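Local coordinates for protein alanine glyoxylate transaminase (Thermococcus litoralis, PDB 2ZC0) that probably transfers the amino group of alanine to glyoxylate with the help of pyridoxal 5'-phosphate, working as a homodimer, at residues 229-232 / 233-236; 344-347 / 348-351. All blocks are in the same frame, centred on the assembly; numbering follows the deposited sequence.

How the interactions relate
Interactions 1 and 2 are both local, each joining residues a few positions apart in one continuous run of chain, and interaction 1 comes well before interaction 2 along the chain. They lie on opposite sides of the chain's centre, with their own centres about 39 Å apart and their nearest atoms about 30 Å apart, so neither touches the other. Neither belongs to the cofactor pocket; the side chain of Leu-230 in interaction 1 is about 13 Å from a bound PMP. In each, an aspartate carboxylate does the main polar work: Asp-234 receives a lysine ammonium where a 3-10 turn runs out, and Asp-346 receives a serine's N-H and hydroxyl where a helix begins.

Interaction 1. Residues 229-232 / 233-236; sequences PLKA and LDNE
The carboxylate of Asp-234 is the flat group here, and the ammonium of Lys-231 meets it at one edge: NZ lies 2.7 Å from OD1, on the anti lone pair that faces away from OD2, in a hydrogen-bonded salt bridge. Aspartate suits the place because its short arm carries the acid only a little way from the backbone, while the long lysine chain bends once, at chi2 (56°), and so brings its end round to the acid. CD of Lys-231 lies 3.7 Å from Asp-234 OD1. Both charges have further partners: NZ also meets Glu-261 and the carbonyl of Val-239, whereas OD1 accepts from Val-239 N and OD2 from Arg-238 N. With two acids as partners, the lysine would be expected to stay protonated.

The backbone turn that brings the pair together is held by two bonds. Leu-233 N donates to Leu-230 O at 2.8 Å, and Asp-234 N to Lys-231 O at 3.1 Å. Leu-230 and Leu-233, apolar and branched, pack on helix 194-207. Such successive i to i+3 bonds are characteristic of a 3-10 turn; here it leads through an inverse gamma turn centred on Asp-234 toward strand 239-244 of the large sheet.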
loop_
_atom_site.group_PDB
_atom_site.type_symbol
_atom_site.label_atom_id
_atom_site.label_comp_id
_atom_site.label_asym_id
_atom_site.label_seq_id
_atom_site.Cartn_x
_atom_site.Cartn_y
_atom_site.Cartn_z
ATOM N N PRO A 229 25.742 22.900 8.261
ATOM C CA PRO A 229 24.650 22.037 7.809
ATOM C C PRO A 229 23.441 22.880 7.454
ATOM O O PRO A 229 23.282 23.993 7.959
ATOM C CB PRO A 229 24.382 21.167 9.027
ATOM C CG PRO A 229 25.733 21.045 9.658
ATOM C CD PRO A 229 26.271 22.446 9.563
ATOM N N LEU A 230 22.592 22.357 6.575
ATOM C CA LEU A 230 21.374 23.066 6.201
ATOM C C LEU A 230 20.526 23.221 7.461
ATOM O O LEU A 230 19.822 24.212 7.629
ATOM C CB LEU A 230 20.593 22.274 5.160
ATOM C CG LEU A 230 21.280 21.889 3.847
ATOM C CD1 LEU A 230 20.492 20.778 3.165
ATOM C CD2 LEU A 230 21.382 23.118 2.934
ATOM N N LYS A 231 20.604 22.247 8.359
ATOM C CA LYS A 231 19.811 22.315 9.572
ATOM C C LYS A 231 20.137 23.536 10.432
ATOM O O LYS A 231 19.264 24.049 11.139
ATOM C CB LYS A 231 19.980 21.041 10.402
ATOM C CG LYS A 231 19.004 20.956 11.568
ATOM C CD LYS A 231 17.582 21.081 11.066
ATOM C CE LYS A 231 16.555 20.925 12.178
ATOM N NZ LYS A 231 15.189 21.245 11.646
ATOM N N ALA A 232 21.382 24.006 10.370
ATOM C CA ALA A 232 21.797 25.172 11.153
ATOM C C ALA A 232 21.214 26.442 10.542
ATOM O O ALA A 232 21.215 27.508 11.159
ATOM C CB ALA A 232 23.318 25.256 11.203
ATOM N N LEU A 233 20.708 26.310 9.321
ATOM C CA LEU A 233 20.095 27.419 8.593
ATOM C C LEU A 233 18.585 27.189 8.472
ATOM O O LEU A 233 17.883 27.951 7.799
ATOM C CB LEU A 233 20.699 27.507 7.187
ATOM C CG LEU A 233 22.022 28.235 6.902
ATOM C CD1 LEU A 233 22.887 28.356 8.154
ATOM C CD2 LEU A 233 22.745 27.487 5.792
ATOM N N ASP A 234 18.083 26.159 9.148
ATOM C CA ASP A 234 16.663 25.807 9.057
ATOM C C ASP A 234 15.711 26.580 9.978
ATOM O O ASP A 234 15.197 26.036 10.967
ATOM C CB ASP A 234 16.504 24.304 9.303
ATOM C CG ASP A 234 15.137 23.803 8.934
ATOM O OD1 ASP A 234 14.726 22.774 9.494
ATOM O OD2 ASP A 234 14.476 24.422 8.079
ATOM N N ASN A 235 15.444 27.836 9.624
ATOM C CA ASN A 235 14.573 28.680 10.431
ATOM C C ASN A 235 13.101 28.297 10.284
ATOM O O ASN A 235 12.291 28.569 11.167
ATOM C CB ASN A 235 14.782 30.156 10.071
ATOM C CG ASN A 235 14.241 30.507 8.703
ATOM O OD1 ASN A 235 14.737 30.033 7.675
ATOM N ND2 ASN A 235 13.210 31.340 8.681
ATOM N N GLU A 236 12.747 27.666 9.171
ATOM C CA GLU A 236 11.371 27.240 8.981
ATOM C C GLU A 236 11.164 25.812 9.486
ATOM O O GLU A 236 10.035 25.330 9.540
ATOM C CB GLU A 236 10.983 27.329 7.509
ATOM C CG GLU A 236 11.118 28.716 6.942
ATOM C CD GLU A 236 10.504 28.834 5.564
ATOM O OE1 GLU A 236 10.611 29.924 4.957
ATOM O OE2 GLU A 236 9.913 27.842 5.091
#

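Interaction 2. Residues 344-347 / 348-351; sequences GADG and ISFA
Ser-349 gives Asp-346, the N-cap residue, two hydrogen bonds, both to OD2. Ser-349 N donates to Asp-346 OD2 at 2.6 Å in a nearly straight bond (163°), arriving almost along the C-O axis of the carboxylate. Ser-349 OG donates to Asp-346 OD2 at 2.9 Å, but from above the carboxylate plane. The serine hydroxyl sits between its own backbone N and carbonyl carbon (chi1 68°), which turns OG back toward the start of the helix. Aspartate suits an N-cap because its carboxylate accepts from an N-H of the first turn, and the negative charge is probably favoured by the helix dipole. OD1 makes a salt bridge with Lys-375.

Backbone bonds take over as the helix gets under way. Ala-351 N donates to Gly-347 O at 3.1 Å, while the bond from Phe-350 N to Asp-346 O is weak and long at 3.5 Å.

Van der Waals contacts of carbon on oxygen complete the turn: CG1 of Ile-348 lies 3.5 Å from OD2 of Asp-346, beside the cap, and CB of Phe-350 rests 3.4 Å from Asp-346 O.

This first turn of helix 347-357 follows the loop from strand 336-340. The aromatic side chain of Phe-350 is buried against Leu-397 and Leu-400 of helix 389-404, the small Ala-351 packs on Val-362, and Ile-348 touches Pro-364.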
loop_
_atom_site.group_PDB
_atom_site.type_symbol
_atom_site.label_atom_id
_atom_site.label_comp_id
_atom_site.label_asym_id
_atom_site.label_seq_id
_atom_site.Cartn_x
_atom_site.Cartn_y
_atom_site.Cartn_z
ATOM N N GLY A 344 31.337 5.893 -22.451
ATOM C CA GLY A 344 30.933 4.688 -23.159
ATOM C C GLY A 344 31.496 3.399 -22.584
ATOM O O GLY A 344 30.967 2.317 -22.847
ATOM N N ALA A 345 32.568 3.510 -21.804
ATOM C CA ALA A 345 33.210 2.348 -21.192
ATOM C C ALA A 345 32.376 1.775 -20.049
ATOM O O ALA A 345 31.841 2.522 -19.230
ATOM C CB ALA A 345 34.587 2.734 -20.676
ATOM N N ASP A 346 32.273 0.448 -19.999
ATOM C CA ASP A 346 31.494 -0.240 -18.966
ATOM C C ASP A 346 32.257 -0.314 -17.643
ATOM O O ASP A 346 33.308 -0.952 -17.555
ATOM C CB ASP A 346 31.135 -1.657 -19.425
ATOM C CG ASP A 346 30.288 -2.403 -18.408
ATOM O OD1 ASP A 346 29.046 -2.416 -18.554
ATOM O OD2 ASP A 346 30.858 -2.969 -17.453
ATOM N N GLY A 347 31.707 0.317 -16.610
ATOM C CA GLY A 347 32.361 0.319 -15.315
ATOM C C GLY A 347 32.220 -0.931 -14.464
ATOM O O GLY A 347 33.118 -1.241 -13.680
ATOM N N ILE A 348 31.122 -1.664 -14.591
ATOM C CA ILE A 348 30.981 -2.843 -13.750
ATOM C C ILE A 348 31.859 -4.013 -14.200
ATOM O O ILE A 348 32.370 -4.757 -13.363
ATOM C CB ILE A 348 29.499 -3.309 -13.622
ATOM C CG1 ILE A 348 29.127 -4.251 -14.752
ATOM C CG2 ILE A 348 28.564 -2.103 -13.618
ATOM C CD1 ILE A 348 27.797 -4.920 -14.514
ATOM N N SER A 349 32.049 -4.176 -15.506
ATOM C CA SER A 349 32.901 -5.255 -15.997
ATOM C C SER A 349 34.349 -4.899 -15.659
ATOM O O SER A 349 35.119 -5.741 -15.199
ATOM C CB SER A 349 32.752 -5.428 -17.513
ATOM O OG SER A 349 33.279 -4.314 -18.207
ATOM N N PHE A 350 34.704 -3.639 -15.879
ATOM C CA PHE A 350 36.045 -3.167 -15.582
ATOM C C PHE A 350 36.392 -3.465 -14.129
ATOM O O PHE A 350 37.526 -3.814 -13.807
ATOM C CB PHE A 350 36.146 -1.662 -15.802
ATOM C CG PHE A 350 37.514 -1.114 -15.540
ATOM C CD1 PHE A 350 38.496 -1.177 -16.519
ATOM C CD2 PHE A 350 37.834 -0.576 -14.300
ATOM C CE1 PHE A 350 39.785 -0.713 -16.267
ATOM C CE2 PHE A 350 39.117 -0.109 -14.035
ATOM C CZ PHE A 350 40.096 -0.177 -15.024
ATOM N N ALA A 351 35.410 -3.314 -13.249
ATOM C CA ALA A 351 35.635 -3.570 -11.838
ATOM C C ALA A 351 35.902 -5.058 -11.617
ATOM O O ALA A 351 36.718 -5.424 -10.775
ATOM C CB ALA A 351 34.434 -3.115 -11.024
#